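Local coordinates for protein putative transcriptional regulator (Streptomyces coelicolor A3, PDB 2RA5) that probably binds DNA as a GntR-family transcription factor, with a UTRA domain whose pocket holds meso-tartaric acid in this crystal, at residues V111-A117 / D130-I136; T142-M147 / T231-Y237; A148-L154 / E226-Y232. All coordinates share one frame; numbering follows the deposited sequence.

Interaction 1 of 3, residues V111-A117 / D130-I136; sequences VNTVVPA and DSEVHRI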
loop_
_atom_site.group_PDB
_atom_site.type_symbol
_atom_site.label_atom_id
_atom_site.label_comp_id
_atom_site.label_asym_id
_atom_site.label_seq_id
_atom_site.Cartn_x
_atom_site.Cartn_y
_atom_site.Cartn_z
ATOM N N VAL A 111 -10.732 -20.149 -10.751
ATOM C CA VAL A 111 -10.331 -21.397 -10.129
ATOM C C VAL A 111 -11.043 -21.596 -8.803
ATOM O O VAL A 111 -11.053 -20.722 -7.939
ATOM C CB VAL A 111 -8.815 -21.478 -9.892
ATOM C CG1 VAL A 111 -8.502 -22.649 -8.976
ATOM C CG2 VAL A 111 -8.067 -21.597 -11.217
ATOM N N ASN A 112 -11.654 -22.756 -8.656
ATOM C CA ASN A 112 -12.200 -23.172 -7.370
ATOM C C ASN A 112 -11.799 -24.641 -7.060
ATOM O O ASN A 112 -12.444 -25.598 -7.468
ATOM C CB ASN A 112 -13.708 -22.954 -7.379
ATOM C CG ASN A 112 -14.329 -23.103 -6.023
ATOM O OD1 ASN A 112 -13.702 -23.573 -5.073
ATOM N ND2 ASN A 112 -15.584 -22.712 -5.923
ATOM N N THR A 113 -10.703 -24.814 -6.346
ATOM C CA THR A 113 -10.158 -26.140 -6.175
ATOM C C THR A 113 -9.617 -26.464 -4.755
ATOM O O THR A 113 -9.636 -25.649 -3.826
ATOM C CB THR A 113 -9.093 -26.410 -7.287
ATOM O OG1 THR A 113 -8.695 -27.791 -7.286
ATOM C CG2 THR A 113 -7.880 -25.493 -7.147
ATOM N N VAL A 114 -9.175 -27.699 -4.603
ATOM C CA VAL A 114 -8.584 -28.175 -3.366
ATOM C C VAL A 114 -7.183 -28.660 -3.711
ATOM O O VAL A 114 -6.955 -29.252 -4.771
ATOM C CB VAL A 114 -9.419 -29.296 -2.722
ATOM C CG1 VAL A 114 -8.672 -29.893 -1.611
ATOM C CG2 VAL A 114 -10.747 -28.766 -2.193
ATOM N N VAL A 115 -6.247 -28.426 -2.801
ATOM C CA VAL A 115 -4.840 -28.350 -3.164
ATOM C C VAL A 115 -4.001 -28.645 -1.912
ATOM O O VAL A 115 -4.444 -28.375 -0.798
ATOM C CB VAL A 115 -4.570 -26.920 -3.749
ATOM C CG1 VAL A 115 -3.324 -26.317 -3.216
ATOM C CG2 VAL A 115 -4.605 -26.935 -5.278
ATOM N N PRO A 116 -2.812 -29.240 -2.076
ATOM C CA PRO A 116 -1.958 -29.463 -0.897
ATOM C C PRO A 116 -1.174 -28.214 -0.537
ATOM O O PRO A 116 -0.635 -27.594 -1.442
ATOM C CB PRO A 116 -0.999 -30.565 -1.370
ATOM C CG PRO A 116 -0.999 -30.430 -2.881
ATOM C CD PRO A 116 -2.417 -30.102 -3.208
ATOM N N ALA A 117 -1.087 -27.856 0.743
ATOM C CA ALA A 117 -0.368 -26.641 1.126
ATOM C C ALA A 117 1.149 -26.728 0.886
ATOM O O ALA A 117 1.796 -27.683 1.291
ATOM C CB ALA A 117 -0.663 -26.276 2.564
ATOM N N ASP A 130 1.453 -29.752 2.809
ATOM C CA ASP A 130 0.693 -30.768 2.084
ATOM C C ASP A 130 -0.681 -31.067 2.687
ATOM O O ASP A 130 -1.400 -31.915 2.172
ATOM C CB ASP A 130 1.477 -32.089 1.894
ATOM C CG ASP A 130 2.927 -31.870 1.444
ATOM O OD1 ASP A 130 3.143 -31.311 0.352
ATOM O OD2 ASP A 130 3.861 -32.271 2.174
ATOM N N SER A 131 -1.062 -30.414 3.777
ATOM C CA SER A 131 -2.446 -30.579 4.231
ATOM C C SER A 131 -3.328 -29.877 3.186
ATOM O O SER A 131 -2.845 -29.049 2.398
ATOM C CB SER A 131 -2.656 -30.027 5.651
ATOM O OG SER A 131 -2.547 -28.615 5.709
ATOM N N GLU A 132 -4.609 -30.204 3.150
ATOM C CA GLU A 132 -5.427 -29.721 2.059
ATOM C C GLU A 132 -6.047 -28.368 2.384
ATOM O O GLU A 132 -6.520 -28.140 3.492
ATOM C CB GLU A 132 -6.491 -30.745 1.707
ATOM C CG GLU A 132 -6.600 -31.097 0.207
ATOM C CD GLU A 132 -7.678 -32.166 -0.098
ATOM O OE1 GLU A 132 -8.760 -32.144 0.545
ATOM O OE2 GLU A 132 -7.436 -33.050 -0.955
ATOM N N VAL A 133 -6.003 -27.458 1.413
ATOM C CA VAL A 133 -6.614 -26.156 1.573
ATOM C C VAL A 133 -7.416 -25.859 0.318
ATOM O O VAL A 133 -7.243 -26.510 -0.714
ATOM C CB VAL A 133 -5.560 -25.058 1.851
ATOM C CG1 VAL A 133 -4.845 -25.334 3.192
ATOM C CG2 VAL A 133 -4.567 -24.994 0.720
ATOM N N HIS A 134 -8.318 -24.893 0.419
ATOM C CA HIS A 134 -9.088 -24.470 -0.727
ATOM C C HIS A 134 -8.319 -23.418 -1.491
ATOM O O HIS A 134 -7.835 -22.465 -0.899
ATOM C CB HIS A 134 -10.425 -23.890 -0.270
ATOM C CG HIS A 134 -11.337 -24.904 0.377
ATOM N ND1 HIS A 134 -12.174 -25.709 -0.364
ATOM C CD2 HIS A 134 -11.529 -25.217 1.671
ATOM C CE1 HIS A 134 -12.854 -26.489 0.472
ATOM N NE2 HIS A 134 -12.492 -26.222 1.695
ATOM N N ARG A 135 -8.201 -23.583 -2.804
ATOM C CA ARG A 135 -7.668 -22.508 -3.640
ATOM C C ARG A 135 -8.718 -21.872 -4.570
ATOM O O ARG A 135 -9.274 -22.522 -5.463
ATOM C CB ARG A 135 -6.445 -22.955 -4.451
ATOM C CG ARG A 135 -5.834 -21.814 -5.289
ATOM C CD ARG A 135 -4.508 -22.163 -5.921
ATOM N NE ARG A 135 -4.615 -22.276 -7.368
ATOM C CZ ARG A 135 -4.391 -23.389 -8.055
ATOM N NH1 ARG A 135 -4.511 -23.393 -9.376
ATOM N NH2 ARG A 135 -4.034 -24.498 -7.423
ATOM N N ILE A 136 -8.960 -20.588 -4.354
ATOM C CA ILE A 136 -9.836 -19.805 -5.214
ATOM C C ILE A 136 -9.042 -18.781 -6.025
ATOM O O ILE A 136 -8.095 -18.162 -5.531
ATOM C CB ILE A 136 -10.947 -19.093 -4.405
ATOM C CG1 ILE A 136 -11.827 -20.126 -3.704
ATOM C CG2 ILE A 136 -11.807 -18.250 -5.321
ATOM C CD1 ILE A 136 -12.781 -19.531 -2.716
HETATM O O HOH W 1 -12.301 -24.583 -3.164
#
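R135 lays its side chain beside T113, and the torsions set the overlap: CG stands opposite the backbone N (chi1 -177°), the chain runs straight to CD, and the bend at chi3 (111°) turns the guanidinium back over the T113 side chain. T113 CG2 lies over one of its faces, 4.0 Å from R135 NH2. V115 CG2 meets the guanidinium at its edge, 3.3 Å from R135 NH2, while V111 CG1 lies near R135 NH1. The polar end is paired within its own strand, where R135 NE forms a salt bridge with E137.

On the other face of the sheet, V114 and H134 lie side by side, V114 CG2 being 3.8 Å from H134 ND1. One water joins this face: it donates to N112 OD1 (2.6 Å) and T113 O, and also bonds H134 ND1 from within the ring plane. L161 O takes the N112 amide's ND2.

The backbones pair antiparallel at the outermost strand of the sheet within this chain. T113 and R135 form a hydrogen-bonded pair, with T113 N to R135 O at 2.8 Å and 169°; V115 and V133 form the next, its V115 N bond weak. Beyond P116, where the strands give way to loop, A117 N to S131 O (2.7 Å) and D130 N to A117 O continue the backbone bonding.

The chemistry is therefore divided: aliphatic groups flank the R135 charge, while backbone bonds and one shared water supply the polar links across the strands.

Interaction 2 of 3, residues T142-M147 / T231-Y237; sequences THGEPM and TYRPSRY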
loop_
_atom_site.group_PDB
_atom_site.type_symbol
_atom_site.label_atom_id
_atom_site.label_comp_id
_atom_site.label_asym_id
_atom_site.label_seq_id
_atom_site.Cartn_x
_atom_site.Cartn_y
_atom_site.Cartn_z
ATOM N N THR A 142 -13.372 -3.808 -13.963
ATOM C CA THR A 142 -14.106 -2.549 -13.928
ATOM C C THR A 142 -14.355 -2.063 -15.343
ATOM O O THR A 142 -13.403 -1.862 -16.112
ATOM C CB THR A 142 -13.326 -1.458 -13.186
ATOM O OG1 THR A 142 -11.971 -1.415 -13.672
ATOM C CG2 THR A 142 -13.359 -1.729 -11.682
ATOM N N HIS A 143 -15.631 -1.872 -15.676
ATOM C CA HIS A 143 -16.029 -1.448 -17.014
ATOM C C HIS A 143 -15.557 -2.471 -18.038
ATOM O O HIS A 143 -15.115 -2.118 -19.132
ATOM C CB HIS A 143 -15.474 -0.055 -17.336
ATOM C CG HIS A 143 -15.893 1.005 -16.355
ATOM N ND1 HIS A 143 -17.175 1.508 -16.315
ATOM C CD2 HIS A 143 -15.198 1.647 -15.390
ATOM C CE1 HIS A 143 -17.252 2.422 -15.352
ATOM N NE2 HIS A 143 -16.068 2.523 -14.781
ATOM N N GLY A 144 -15.642 -3.744 -17.659
ATOM C CA GLY A 144 -15.248 -4.835 -18.529
ATOM C C GLY A 144 -13.749 -4.991 -18.730
ATOM O O GLY A 144 -13.313 -5.907 -19.430
ATOM N N GLU A 145 -12.963 -4.096 -18.137
ATOM C CA GLU A 145 -11.507 -4.211 -18.186
ATOM C C GLU A 145 -10.962 -4.851 -16.898
ATOM O O GLU A 145 -11.479 -4.610 -15.804
ATOM C CB GLU A 145 -10.871 -2.842 -18.420
ATOM C CG GLU A 145 -9.445 -2.902 -18.952
ATOM C CD GLU A 145 -8.860 -1.521 -19.202
ATOM O OE1 GLU A 145 -9.629 -0.532 -19.171
ATOM O OE2 GLU A 145 -7.631 -1.425 -19.431
ATOM N N PRO A 146 -9.920 -5.686 -17.026
ATOM C CA PRO A 146 -9.365 -6.407 -15.877
ATOM C C PRO A 146 -8.594 -5.481 -14.947
ATOM O O PRO A 146 -7.734 -4.717 -15.384
ATOM C CB PRO A 146 -8.405 -7.417 -16.521
ATOM C CG PRO A 146 -8.781 -7.467 -17.957
ATOM C CD PRO A 146 -9.273 -6.091 -18.281
HETATM N N MSE A 147 -8.905 -5.562 -13.661
HETATM C CA MSE A 147 -8.334 -4.659 -12.668
HETATM C C MSE A 147 -7.336 -5.355 -11.739
HETATM O O MSE A 147 -6.263 -4.823 -11.423
HETATM C CB MSE A 147 -9.460 -4.063 -11.835
HETATM C CG MSE A 147 -8.964 -3.169 -10.734
HETATM SE SE MSE A 147 -10.462 -2.602 -9.662
HETATM C CE MSE A 147 -10.384 -3.979 -8.267
ATOM N N THR A 231 -2.616 -9.437 -7.265
ATOM C CA THR A 231 -1.960 -8.524 -8.206
ATOM C C THR A 231 -2.954 -7.496 -8.745
ATOM O O THR A 231 -4.133 -7.798 -8.978
ATOM C CB THR A 231 -1.385 -9.274 -9.408
ATOM O OG1 THR A 231 -2.302 -10.310 -9.791
ATOM C CG2 THR A 231 -0.045 -9.885 -9.065
ATOM N N TYR A 232 -2.472 -6.278 -8.948
ATOM C CA TYR A 232 -3.318 -5.203 -9.453
ATOM C C TYR A 232 -2.623 -4.444 -10.565
ATOM O O TYR A 232 -1.438 -4.099 -10.434
ATOM C CB TYR A 232 -3.634 -4.213 -8.339
ATOM C CG TYR A 232 -4.148 -4.837 -7.075
ATOM C CD1 TYR A 232 -3.273 -5.325 -6.115
ATOM C CD2 TYR A 232 -5.516 -4.930 -6.830
ATOM C CE1 TYR A 232 -3.747 -5.898 -4.948
ATOM C CE2 TYR A 232 -5.996 -5.499 -5.672
ATOM C CZ TYR A 232 -5.113 -5.985 -4.729
ATOM O OH TYR A 232 -5.601 -6.554 -3.565
ATOM N N ARG A 233 -3.362 -4.172 -11.641
ATOM C CA ARG A 233 -2.885 -3.285 -12.716
ATOM C C ARG A 233 -2.780 -1.851 -12.201
ATOM O O ARG A 233 -3.811 -1.226 -11.918
ATOM C CB ARG A 233 -3.851 -3.317 -13.900
ATOM C CG ARG A 233 -4.135 -4.705 -14.446
ATOM C CD ARG A 233 -4.967 -4.613 -15.706
ATOM N NE ARG A 233 -4.278 -3.864 -16.750
ATOM C CZ ARG A 233 -4.887 -3.278 -17.774
ATOM N NH1 ARG A 233 -4.171 -2.623 -18.677
ATOM N NH2 ARG A 233 -6.207 -3.348 -17.895
ATOM N N PRO A 234 -1.541 -1.335 -12.044
ATOM C CA PRO A 234 -1.310 -0.021 -11.417
ATOM C C PRO A 234 -1.997 1.148 -12.131
ATOM O O PRO A 234 -2.286 2.159 -11.497
ATOM C CB PRO A 234 0.227 0.133 -11.446
ATOM C CG PRO A 234 0.701 -0.908 -12.432
ATOM C CD PRO A 234 -0.270 -2.042 -12.282
ATOM N N SER A 235 -2.266 1.001 -13.423
ATOM C CA SER A 235 -2.973 2.024 -14.189
ATOM C C SER A 235 -4.466 1.967 -13.900
ATOM O O SER A 235 -5.221 2.830 -14.340
ATOM C CB SER A 235 -2.751 1.812 -15.691
ATOM O OG SER A 235 -3.469 0.669 -16.144
ATOM N N ARG A 236 -4.902 0.952 -13.166
ATOM C CA ARG A 236 -6.333 0.718 -13.003
ATOM C C ARG A 236 -6.770 0.731 -11.535
ATOM O O ARG A 236 -7.962 0.768 -11.212
ATOM C CB ARG A 236 -6.701 -0.607 -13.677
ATOM C CG ARG A 236 -7.214 -0.473 -15.105
ATOM C CD ARG A 236 -8.733 -0.557 -15.091
ATOM N NE ARG A 236 -9.364 0.249 -16.133
ATOM C CZ ARG A 236 -9.595 1.556 -16.029
ATOM N NH1 ARG A 236 -9.237 2.208 -14.931
ATOM N NH2 ARG A 236 -10.183 2.211 -17.023
ATOM N N TYR A 237 -5.792 0.703 -10.640
ATOM C CA TYR A 237 -6.086 0.552 -9.217
ATOM C C TYR A 237 -4.993 1.150 -8.335
ATOM O O TYR A 237 -3.814 1.132 -8.700
ATOM C CB TYR A 237 -6.254 -0.939 -8.870
ATOM C CG TYR A 237 -6.658 -1.169 -7.435
ATOM C CD1 TYR A 237 -7.999 -1.166 -7.067
ATOM C CD2 TYR A 237 -5.699 -1.369 -6.436
ATOM C CE1 TYR A 237 -8.384 -1.368 -5.743
ATOM C CE2 TYR A 237 -6.076 -1.571 -5.097
ATOM C CZ TYR A 237 -7.422 -1.568 -4.761
ATOM O OH TYR A 237 -7.819 -1.759 -3.454
#
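E145 reaches across to two arginines of 231-237, one with each carboxylate oxygen. Its chain is extended, CG anti to the backbone N (chi1 -160°), which carries the carboxylate out to both. R233 NH2 meets E145 OE2 at 2.8 Å, on the anti side but tilted out of the carboxylate plane, and the two planes are 53° apart. R236 NE approaches E145 OE1 from above the carboxylate plane at 3.1 Å, with planes 77° apart. Together they make a three-residue salt-bridge network. T142 OG1 lies 3.6 Å from R236 CD, the two side chains running past each other in opposite directions.

At the strand end, away from the charged groups, selenomethionine M147 makes a Met-aromatic contact with Y237. Its SE is 3.9 Å from Y237 CD1 and oblique to the ring, and its CE also touches CD1. Y232 CD2 sits over one face of the Y237 ring, 3.6 Å above its plane, and F239 meets both tyrosines edge-to-face.

These side chains gather where two neighbouring antiparallel strands of the UTRA sheet, 145-154 and 224-232, part company. R233 N to M147 O (3.0 Å) joins the backbones at this end of the pairing. On one side, a type I' turn from T142 to E145 forms the hairpin between strands 132-142 and 145-154, with H143 and G144 both at positive phi. On the other, R236 N to R233 O (2.7 Å) closes a turn, consistent with both arginines reaching the same carboxylate. Further out, R233 NH1 has a second acidic partner in E204.

Interaction 3 of 3, residues A148-L154 / E226-Y232; sequences AYLCNYL and EFGTHTY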
loop_
_atom_site.group_PDB
_atom_site.type_symbol
_atom_site.label_atom_id
_atom_site.label_comp_id
_atom_site.label_asym_id
_atom_site.label_seq_id
_atom_site.Cartn_x
_atom_site.Cartn_y
_atom_site.Cartn_z
ATOM N N ALA A 148 -7.703 -6.561 -11.323
ATOM C CA ALA A 148 -6.939 -7.292 -10.329
ATOM C C ALA A 148 -7.106 -8.794 -10.492
ATOM O O ALA A 148 -8.155 -9.270 -10.945
ATOM C CB ALA A 148 -7.363 -6.867 -8.941
ATOM N N TYR A 149 -6.055 -9.523 -10.123
ATOM C CA TYR A 149 -6.076 -10.987 -10.053
ATOM C C TYR A 149 -5.952 -11.488 -8.600
ATOM O O TYR A 149 -4.928 -11.286 -7.950
ATOM C CB TYR A 149 -4.970 -11.592 -10.920
ATOM C CG TYR A 149 -5.280 -13.011 -11.267
ATOM C CD1 TYR A 149 -6.393 -13.316 -12.031
ATOM C CD2 TYR A 149 -4.493 -14.055 -10.802
ATOM C CE1 TYR A 149 -6.708 -14.613 -12.345
ATOM C CE2 TYR A 149 -4.801 -15.366 -11.110
ATOM C CZ TYR A 149 -5.913 -15.637 -11.885
ATOM O OH TYR A 149 -6.259 -16.925 -12.218
ATOM N N LEU A 150 -7.006 -12.125 -8.094
ATOM C CA LEU A 150 -7.090 -12.497 -6.684
ATOM C C LEU A 150 -6.998 -14.006 -6.422
ATOM O O LEU A 150 -7.943 -14.733 -6.712
ATOM C CB LEU A 150 -8.411 -11.987 -6.092
ATOM C CG LEU A 150 -8.854 -10.540 -6.341
ATOM C CD1 LEU A 150 -10.097 -10.208 -5.531
ATOM C CD2 LEU A 150 -7.719 -9.560 -6.049
ATOM N N CYS A 151 -5.878 -14.470 -5.861
ATOM C CA CYS A 151 -5.761 -15.866 -5.400
ATOM C C CYS A 151 -5.955 -15.968 -3.890
ATOM O O CYS A 151 -5.233 -15.331 -3.126
ATOM C CB CYS A 151 -4.396 -16.479 -5.761
ATOM S SG CYS A 151 -3.833 -16.221 -7.454
ATOM N N ASN A 152 -6.912 -16.781 -3.455
ATOM C CA ASN A 152 -7.097 -17.017 -2.020
ATOM C C ASN A 152 -7.038 -18.476 -1.564
ATOM O O ASN A 152 -7.399 -19.397 -2.299
ATOM C CB ASN A 152 -8.377 -16.336 -1.493
ATOM C CG ASN A 152 -8.389 -14.832 -1.757
ATOM O OD1 ASN A 152 -8.022 -14.026 -0.903
ATOM N ND2 ASN A 152 -8.778 -14.456 -2.953
ATOM N N TYR A 153 -6.573 -18.674 -0.337
ATOM C CA TYR A 153 -6.490 -20.004 0.243
ATOM C C TYR A 153 -7.212 -20.029 1.556
ATOM O O TYR A 153 -6.993 -19.172 2.403
ATOM C CB TYR A 153 -5.036 -20.385 0.457
ATOM C CG TYR A 153 -4.243 -20.387 -0.828
ATOM C CD1 TYR A 153 -3.604 -19.232 -1.276
ATOM C CD2 TYR A 153 -4.133 -21.541 -1.595
ATOM C CE1 TYR A 153 -2.873 -19.229 -2.446
ATOM C CE2 TYR A 153 -3.411 -21.548 -2.773
ATOM C CZ TYR A 153 -2.780 -20.386 -3.194
ATOM O OH TYR A 153 -2.054 -20.377 -4.361
ATOM N N LEU A 154 -8.095 -21.002 1.718
ATOM C CA LEU A 154 -8.800 -21.169 2.976
ATOM C C LEU A 154 -8.506 -22.541 3.576
ATOM O O LEU A 154 -8.338 -23.523 2.854
ATOM C CB LEU A 154 -10.317 -20.992 2.834
ATOM C CG LEU A 154 -11.016 -19.949 1.964
ATOM C CD1 LEU A 154 -12.116 -19.293 2.800
ATOM C CD2 LEU A 154 -10.057 -18.932 1.449
ATOM N N GLU A 226 -7.983 -17.129 6.263
ATOM C CA GLU A 226 -7.862 -16.787 4.861
ATOM C C GLU A 226 -6.466 -16.218 4.587
ATOM O O GLU A 226 -5.932 -15.431 5.370
ATOM C CB GLU A 226 -8.952 -15.764 4.480
ATOM C CG GLU A 226 -8.923 -15.305 3.022
ATOM C CD GLU A 226 -7.973 -14.126 2.761
ATOM O OE1 GLU A 226 -7.714 -13.321 3.681
ATOM O OE2 GLU A 226 -7.488 -13.988 1.618
ATOM N N PHE A 227 -5.874 -16.649 3.481
ATOM C CA PHE A 227 -4.638 -16.075 2.981
ATOM C C PHE A 227 -4.814 -15.672 1.520
ATOM O O PHE A 227 -5.223 -16.474 0.682
ATOM C CB PHE A 227 -3.516 -17.086 3.066
ATOM C CG PHE A 227 -2.223 -16.608 2.455
ATOM C CD1 PHE A 227 -1.566 -15.499 2.973
ATOM C CD2 PHE A 227 -1.653 -17.273 1.373
ATOM C CE1 PHE A 227 -0.357 -15.056 2.431
ATOM C CE2 PHE A 227 -0.439 -16.831 0.818
ATOM C CZ PHE A 227 0.209 -15.725 1.353
ATOM N N GLY A 228 -4.481 -14.434 1.205
ATOM C CA GLY A 228 -4.663 -13.949 -0.143
ATOM C C GLY A 228 -3.368 -13.440 -0.723
ATOM O O GLY A 228 -2.530 -12.854 -0.038
ATOM N N THR A 229 -3.205 -13.683 -2.010
ATOM C CA THR A 229 -2.039 -13.208 -2.730
ATOM C C THR A 229 -2.568 -12.582 -4.025
ATOM O O THR A 229 -3.120 -13.267 -4.888
ATOM C CB THR A 229 -0.991 -14.357 -2.929
ATOM O OG1 THR A 229 0.283 -13.813 -3.280
ATOM C CG2 THR A 229 -1.446 -15.412 -3.965
ATOM N N HIS A 230 -2.434 -11.263 -4.128
ATOM C CA HIS A 230 -3.121 -10.511 -5.170
ATOM C C HIS A 230 -2.196 -9.657 -6.018
ATOM O O HIS A 230 -1.153 -9.205 -5.554
ATOM C CB HIS A 230 -4.164 -9.599 -4.535
ATOM C CG HIS A 230 -5.063 -10.284 -3.566
ATOM N ND1 HIS A 230 -5.346 -9.775 -2.324
ATOM C CD2 HIS A 230 -5.756 -11.453 -3.655
ATOM C CE1 HIS A 230 -6.175 -10.579 -1.685
ATOM N NE2 HIS A 230 -6.440 -11.609 -2.486
ATOM N N THR A 231 -2.616 -9.437 -7.265
ATOM C CA THR A 231 -1.960 -8.524 -8.206
ATOM C C THR A 231 -2.954 -7.496 -8.745
ATOM O O THR A 231 -4.133 -7.798 -8.978
ATOM C CB THR A 231 -1.385 -9.274 -9.408
ATOM O OG1 THR A 231 -2.302 -10.310 -9.791
ATOM C CG2 THR A 231 -0.045 -9.885 -9.065
ATOM N N TYR A 232 -2.472 -6.278 -8.948
ATOM C CA TYR A 232 -3.318 -5.203 -9.453
ATOM C C TYR A 232 -2.623 -4.444 -10.565
ATOM O O TYR A 232 -1.438 -4.099 -10.434
ATOM C CB TYR A 232 -3.634 -4.213 -8.339
ATOM C CG TYR A 232 -4.148 -4.837 -7.075
ATOM C CD1 TYR A 232 -3.273 -5.325 -6.115
ATOM C CD2 TYR A 232 -5.516 -4.930 -6.830
ATOM C CE1 TYR A 232 -3.747 -5.898 -4.948
ATOM C CE2 TYR A 232 -5.996 -5.499 -5.672
ATOM C CZ TYR A 232 -5.113 -5.985 -4.729
ATOM O OH TYR A 232 -5.601 -6.554 -3.565
#
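E226 opens the pairing beside L154, its CG 4.1 Å from L154 CD2. Its chain leaves anti to the backbone N (chi1 179°) and bends at chi2, which turns the carboxylate toward N152; E226 OE1 is held by T217 of the neighbouring strand.

F227 and Y153 form the first hydrogen-bonded pair, with Y153 N to F227 O at 2.8 Å and the donor in the carbonyl plane. Their rings project together from the sheet and touch obliquely, Y153 CD1 to F227 CD2 at 3.8 Å, against L125 of helix 119-125.

At G228 the strands draw to 4.3 Å between CA atoms, opposite N152, and G228 CA points its hydrogen at C151 O. T229 N then bonds C151 O (2.8 Å, 170°), while T229 CG2 lies 3.6 Å from C151 CB.

H230 leans its ring toward the 148-154 strand. Its CD2 touches L150 CD2 at 3.6 Å, and the side chains cross obliquely; C151 N lies at the ring's edge, in its plane, and R215 packs on the same histidine.

T231 and Y149 are joined by bonds in both directions. With T231 OG1 set between the backbone N and carbonyl carbon (chi1 39°), the hydroxyl also leans toward Y149 O in a weak bond. Y149 OH reaches E137. Y232 ends the run, its ring oblique to A148 CB, with CD2 3.4 Å from that methyl.

Both faces are thus chemically mixed. Y153 and F227 give the first an aromatic end against helix 119-125; the second sets N152 and H230 beside A148, L150 and Y232, and there N152 touches the bound meso-tartaric acid, consistent with a central strand pair that forms part of the pocket wall.

Overall arrangement
All three contacts belong to one six-stranded antiparallel UTRA sheet. Interaction 3 has its centre about 3 Å from that of the chain and is mostly buried; interactions 1 and 2, whose centres lie about 14 and 15 Å out on opposite sides, are partly exposed. Interactions 2 and 3 use the same two strands and share T231 and Y232, the regular ladder giving way to turns. Interaction 1 pairs the outermost strand 106-116 with 132-142 and joins interaction 3 through probable hydrogen bonds, I136 O to N152 N and H134 N to L154 O. Salt bridges between strands mark the turn end, ligand contact the middle; at the edge the charge is paired along its own strand.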